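Local atomic coordinates of fatty acid amide hydrolase (PDB entry 6KVR), a protein that probably hydrolyses monocarboxylic acid amides to the carboxylate and ammonium, as a member of the amidase signature family. Residues N119-A133 with L193-Q205. Sequence-based numbering, arbitrary orientation.
Sequences NCAMELFIDEGLKQA and LGAVFYVRTSQPQ
A classic beta bulge pairs strand 123-124 with strand 199-201: Met-122 and Glu-123 both face Arg-200, whose carbonyl O takes two in-plane bonds, from Met-122 N at 2.8 Å and from the longer-reaching Glu-123 N. Arg-200 N returns a nearly straight bond to Glu-123 O (171° at the hydrogen), and Ser-202 N and Phe-125 N extend the antiparallel pairing through Cys-120 O and Tyr-198 O. The side chains of Glu-123 and Arg-200 run side by side to a salt bridge, OE2 to NH1 at 3.0 Å; it is bent, NH1 meeting OE2 from above the carboxylate plane, with the two planar groups 79° apart. The carbonyl oxygens of Ile-167 and Glu-159 take further guanidinium bonds. On the opposite face Val-199 packs against Leu-124 and, through CG2, against Ala-121 CB. In the amidase signature core this pairing forms one margin of the large mixed sheet, strand 123-124 being outermost and 199-201 lying next to strand 155-158, which carries the predicted catalytic Lys-158. Phe-125, at the N-cap of helix 126-143, has CG wedged between its backbone N and carbonyl carbon (chi1 34°); one face of its ring covers the very carbonyl that its own backbone N bonds to, Tyr-198 O lying 3.5 Å above the ring plane, over the centre, while Arg-200 CG meets the ring edge. Where the helix passes the incoming chain, Gly-129 CA comes within 3.3 Å of Phe-197 O. One turn on, the extended Gln-132 accepts from Phe-197 N at OE1, 3.1 Å away and above the amide plane, with NE2 lying 2.8 Å from Phe-197 O.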
loop_
_atom_site.group_PDB
_atom_site.type_symbol
_atom_site.label_atom_id
_atom_site.label_comp_id
_atom_site.label_asym_id
_atom_site.label_seq_id
_atom_site.Cartn_x
_atom_site.Cartn_y
_atom_site.Cartn_z
ATOM N N ASN A 119 -8.481 -12.139 -34.160
ATOM C CA ASN A 119 -7.640 -10.939 -34.301
ATOM C C ASN A 119 -7.054 -10.524 -32.948
ATOM O O ASN A 119 -6.923 -9.339 -32.635
ATOM C CB ASN A 119 -8.407 -9.782 -34.955
ATOM C CG ASN A 119 -7.488 -8.666 -35.457
ATOM O OD1 ASN A 119 -6.452 -8.925 -36.072
ATOM N ND2 ASN A 119 -7.876 -7.412 -35.200
ATOM N N CYS A 120 -6.677 -11.522 -32.150
ATOM C CA CYS A 120 -6.238 -11.324 -30.779
ATOM C C CYS A 120 -4.758 -10.955 -30.621
ATOM O O CYS A 120 -4.374 -10.516 -29.531
ATOM C CB CYS A 120 -6.528 -12.589 -29.965
ATOM S SG CYS A 120 -5.693 -14.045 -30.625
ATOM N N ALA A 121 -3.920 -11.098 -31.650
ATOM C CA ALA A 121 -2.495 -10.792 -31.527
ATOM C C ALA A 121 -2.168 -9.391 -32.050
ATOM O O ALA A 121 -2.776 -8.921 -33.019
ATOM C CB ALA A 121 -1.647 -11.827 -32.273
HETATM N N MSE A 122 -1.201 -8.723 -31.401
HETATM C CA MSE A 122 -0.596 -7.498 -31.952
HETATM C C MSE A 122 0.805 -7.754 -32.493
HETATM O O MSE A 122 1.294 -7.019 -33.355
HETATM C CB MSE A 122 -0.503 -6.372 -30.908
HETATM C CG MSE A 122 -1.739 -6.147 -30.084
HETATM SE SE MSE A 122 -2.054 -4.241 -29.623
HETATM C CE MSE A 122 -1.721 -3.632 -31.433
ATOM N N GLU A 123 1.457 -8.778 -31.942
ATOM C CA GLU A 123 2.802 -9.161 -32.330
ATOM C C GLU A 123 2.894 -10.673 -32.230
ATOM O O GLU A 123 2.403 -11.275 -31.271
ATOM C CB GLU A 123 3.874 -8.503 -31.443
ATOM C CG GLU A 123 4.324 -7.110 -31.905
ATOM C CD GLU A 123 5.683 -6.680 -31.321
ATOM O OE1 GLU A 123 6.279 -5.692 -31.828
ATOM O OE2 GLU A 123 6.147 -7.326 -30.352
ATOM N N LEU A 124 3.508 -11.283 -33.234
ATOM C CA LEU A 124 3.720 -12.720 -33.265
ATOM C C LEU A 124 5.196 -12.968 -33.496
ATOM O O LEU A 124 5.805 -12.318 -34.347
ATOM C CB LEU A 124 2.907 -13.366 -34.376
ATOM C CG LEU A 124 1.537 -13.922 -34.030
ATOM C CD1 LEU A 124 0.863 -14.398 -35.323
ATOM C CD2 LEU A 124 1.715 -15.055 -33.057
ATOM N N PHE A 125 5.782 -13.873 -32.722
ATOM C CA PHE A 125 7.186 -14.203 -32.939
ATOM C C PHE A 125 7.364 -15.693 -32.642
ATOM O O PHE A 125 8.051 -16.097 -31.692
ATOM C CB PHE A 125 8.151 -13.327 -32.130
ATOM C CG PHE A 125 7.658 -12.907 -30.765
ATOM C CD1 PHE A 125 6.788 -11.828 -30.614
ATOM C CD2 PHE A 125 8.128 -13.542 -29.625
ATOM C CE1 PHE A 125 6.364 -11.409 -29.330
ATOM C CE2 PHE A 125 7.719 -13.142 -28.347
ATOM C CZ PHE A 125 6.830 -12.073 -28.200
ATOM N N ILE A 126 6.747 -16.514 -33.508
ATOM C CA ILE A 126 6.742 -17.963 -33.311
ATOM C C ILE A 126 8.157 -18.515 -33.411
ATOM O O ILE A 126 8.536 -19.427 -32.665
ATOM C CB ILE A 126 5.795 -18.635 -34.330
ATOM C CG1 ILE A 126 4.366 -18.098 -34.188
ATOM C CG2 ILE A 126 5.805 -20.152 -34.176
ATOM C CD1 ILE A 126 3.816 -18.174 -32.781
ATOM N N ASP A 127 8.961 -17.968 -34.332
ATOM C CA ASP A 127 10.335 -18.434 -34.513
ATOM C C ASP A 127 11.171 -18.221 -33.250
ATOM O O ASP A 127 11.884 -19.132 -32.804
ATOM C CB ASP A 127 10.964 -17.728 -35.715
ATOM C CG ASP A 127 10.852 -16.205 -35.626
ATOM O OD1 ASP A 127 11.490 -15.497 -36.451
ATOM O OD2 ASP A 127 10.121 -15.712 -34.735
ATOM N N GLU A 128 11.094 -17.022 -32.651
ATOM C CA GLU A 128 11.804 -16.802 -31.396
ATOM C C GLU A 128 11.275 -17.717 -30.310
ATOM O O GLU A 128 12.042 -18.222 -29.486
ATOM C CB GLU A 128 11.679 -15.349 -30.956
ATOM C CG GLU A 128 12.222 -14.329 -31.938
ATOM C CD GLU A 128 11.936 -12.913 -31.474
ATOM O OE1 GLU A 128 12.008 -12.673 -30.252
ATOM O OE2 GLU A 128 11.625 -12.050 -32.319
ATOM N N GLY A 129 9.958 -17.927 -30.281
ATOM C CA GLY A 129 9.400 -18.881 -29.340
ATOM C C GLY A 129 10.013 -20.259 -29.500
ATOM O O GLY A 129 10.389 -20.899 -28.512
ATOM N N LEU A 130 10.154 -20.719 -30.749
ATOM C CA LEU A 130 10.731 -22.039 -31.005
ATOM C C LEU A 130 12.144 -22.144 -30.433
ATOM O O LEU A 130 12.485 -23.124 -29.757
ATOM C CB LEU A 130 10.727 -22.325 -32.515
ATOM C CG LEU A 130 11.273 -23.708 -32.901
ATOM C CD1 LEU A 130 10.574 -24.798 -32.088
ATOM C CD2 LEU A 130 11.191 -23.987 -34.419
ATOM N N LYS A 131 12.979 -21.133 -30.691
ATOM C CA LYS A 131 14.335 -21.111 -30.143
ATOM C C LYS A 131 14.330 -21.155 -28.618
ATOM O O LYS A 131 15.150 -21.850 -28.011
ATOM C CB LYS A 131 15.074 -19.873 -30.652
ATOM C CG LYS A 131 15.702 -20.086 -32.013
ATOM C CD LYS A 131 16.229 -18.783 -32.576
ATOM C CE LYS A 131 16.229 -18.798 -34.096
ATOM N NZ LYS A 131 17.058 -19.910 -34.633
ATOM N N GLN A 132 13.410 -20.425 -27.977
ATOM C CA GLN A 132 13.286 -20.506 -26.521
ATOM C C GLN A 132 12.938 -21.918 -26.072
ATOM O O GLN A 132 13.486 -22.419 -25.084
ATOM C CB GLN A 132 12.210 -19.552 -26.013
ATOM C CG GLN A 132 12.447 -18.098 -26.238
ATOM C CD GLN A 132 11.238 -17.292 -25.806
ATOM O OE1 GLN A 132 10.797 -17.396 -24.655
ATOM N NE2 GLN A 132 10.678 -16.505 -26.733
ATOM N N ALA A 133 11.979 -22.553 -26.748
ATOM C CA ALA A 133 11.609 -23.912 -26.370
ATOM C C ALA A 133 12.776 -24.865 -26.557
ATOM O O ALA A 133 12.935 -25.812 -25.780
ATOM C CB ALA A 133 10.400 -24.391 -27.178
ATOM N N LEU A 193 11.426 -18.234 -14.386
ATOM C CA LEU A 193 10.718 -19.433 -13.960
ATOM C C LEU A 193 10.592 -20.481 -15.074
ATOM O O LEU A 193 10.156 -21.612 -14.799
ATOM C CB LEU A 193 9.332 -19.053 -13.437
ATOM C CG LEU A 193 9.300 -18.204 -12.155
ATOM C CD1 LEU A 193 7.897 -17.664 -11.891
ATOM C CD2 LEU A 193 9.775 -19.015 -10.959
ATOM N N GLY A 194 10.941 -20.137 -16.312
ATOM C CA GLY A 194 10.979 -21.094 -17.395
ATOM C C GLY A 194 9.953 -20.911 -18.491
ATOM O O GLY A 194 9.934 -21.726 -19.424
ATOM N N ALA A 195 9.120 -19.872 -18.444
ATOM C CA ALA A 195 8.035 -19.764 -19.413
ATOM C C ALA A 195 8.577 -19.485 -20.815
ATOM O O ALA A 195 9.705 -19.032 -20.994
ATOM C CB ALA A 195 7.054 -18.671 -19.003
ATOM N N VAL A 196 7.748 -19.765 -21.820
ATOM C CA VAL A 196 8.108 -19.576 -23.223
ATOM C C VAL A 196 7.167 -18.536 -23.816
ATOM O O VAL A 196 5.946 -18.633 -23.645
ATOM C CB VAL A 196 8.026 -20.896 -24.019
ATOM C CG1 VAL A 196 8.341 -20.651 -25.486
ATOM C CG2 VAL A 196 8.967 -21.964 -23.429
ATOM N N PHE A 197 7.731 -17.552 -24.525
ATOM C CA PHE A 197 6.979 -16.422 -25.071
ATOM C C PHE A 197 6.975 -16.443 -26.592
ATOM O O PHE A 197 7.952 -16.850 -27.222
ATOM C CB PHE A 197 7.567 -15.085 -24.617
ATOM C CG PHE A 197 7.653 -14.930 -23.127
ATOM C CD1 PHE A 197 6.592 -15.292 -22.309
ATOM C CD2 PHE A 197 8.793 -14.394 -22.542
ATOM C CE1 PHE A 197 6.669 -15.118 -20.917
ATOM C CE2 PHE A 197 8.874 -14.215 -21.159
ATOM C CZ PHE A 197 7.823 -14.579 -20.355
ATOM N N TYR A 198 5.886 -15.930 -27.179
ATOM C CA TYR A 198 5.708 -16.008 -28.624
ATOM C C TYR A 198 4.637 -15.065 -29.165
ATOM O O TYR A 198 4.640 -14.778 -30.363
ATOM C CB TYR A 198 5.369 -17.453 -29.040
ATOM C CG TYR A 198 4.137 -18.024 -28.367
ATOM C CD1 TYR A 198 4.123 -18.288 -27.001
ATOM C CD2 TYR A 198 2.983 -18.276 -29.091
ATOM C CE1 TYR A 198 2.995 -18.799 -26.384
ATOM C CE2 TYR A 198 1.852 -18.786 -28.479
ATOM C CZ TYR A 198 1.868 -19.057 -27.133
ATOM O OH TYR A 198 0.752 -19.574 -26.524
ATOM N N VAL A 199 3.712 -14.591 -28.323
ATOM C CA VAL A 199 2.615 -13.728 -28.773
ATOM C C VAL A 199 2.337 -12.638 -27.735
ATOM O O VAL A 199 2.362 -12.888 -26.523
ATOM C CB VAL A 199 1.331 -14.538 -29.058
ATOM C CG1 VAL A 199 0.877 -15.293 -27.822
ATOM C CG2 VAL A 199 0.217 -13.638 -29.544
ATOM N N ARG A 200 2.077 -11.422 -28.219
ATOM C CA ARG A 200 1.667 -10.301 -27.385
ATOM C C ARG A 200 0.324 -9.822 -27.907
ATOM O O ARG A 200 0.167 -9.607 -29.117
ATOM C CB ARG A 200 2.704 -9.161 -27.400
ATOM C CG ARG A 200 4.057 -9.583 -26.808
ATOM C CD ARG A 200 5.164 -8.591 -27.120
ATOM N NE ARG A 200 5.019 -7.388 -26.315
ATOM C CZ ARG A 200 5.604 -6.231 -26.593
ATOM N NH1 ARG A 200 6.388 -6.096 -27.646
ATOM N NH2 ARG A 200 5.420 -5.195 -25.775
ATOM N N THR A 201 -0.635 -9.664 -27.000
ATOM C CA THR A 201 -2.049 -9.596 -27.340
ATOM C C THR A 201 -2.576 -8.170 -27.317
ATOM O O THR A 201 -1.997 -7.269 -26.700
ATOM C CB THR A 201 -2.864 -10.457 -26.378
ATOM O OG1 THR A 201 -2.473 -10.162 -25.029
ATOM C CG2 THR A 201 -2.617 -11.936 -26.663
ATOM N N SER A 202 -3.732 -7.999 -27.952
ATOM C CA SER A 202 -4.302 -6.693 -28.235
ATOM C C SER A 202 -4.960 -6.078 -27.008
ATOM O O SER A 202 -5.270 -6.750 -26.018
ATOM C CB SER A 202 -5.321 -6.773 -29.373
ATOM O OG SER A 202 -6.392 -7.632 -28.996
ATOM N N GLN A 203 -5.177 -4.770 -27.114
ATOM C CA GLN A 203 -5.710 -3.920 -26.063
ATOM C C GLN A 203 -6.292 -2.684 -26.734
ATOM O O GLN A 203 -5.858 -2.316 -27.827
ATOM C CB GLN A 203 -4.608 -3.528 -25.071
ATOM C CG GLN A 203 -3.537 -2.694 -25.744
ATOM C CD GLN A 203 -2.144 -2.986 -25.252
ATOM O OE1 GLN A 203 -1.946 -3.717 -24.275
ATOM N NE2 GLN A 203 -1.158 -2.427 -25.942
ATOM N N PRO A 204 -7.273 -2.045 -26.129
ATOM C CA PRO A 204 -7.829 -0.826 -26.720
ATOM C C PRO A 204 -6.897 0.369 -26.582
ATOM O O PRO A 204 -6.053 0.434 -25.686
ATOM C CB PRO A 204 -9.110 -0.605 -25.912
ATOM C CG PRO A 204 -8.759 -1.222 -24.554
ATOM C CD PRO A 204 -8.005 -2.472 -24.929
ATOM N N GLN A 205 -7.069 1.328 -27.495
ATOM C CA GLN A 205 -6.544 2.673 -27.295
ATOM C C GLN A 205 -7.017 3.250 -25.955
ATOM O O GLN A 205 -8.211 3.195 -25.629
ATOM C CB GLN A 205 -7.003 3.542 -28.469
ATOM C CG GLN A 205 -6.737 5.027 -28.361
ATOM C CD GLN A 205 -7.605 5.805 -29.355
ATOM O OE1 GLN A 205 -8.807 5.990 -29.140
ATOM N NE2 GLN A 205 -7.004 6.245 -30.448
#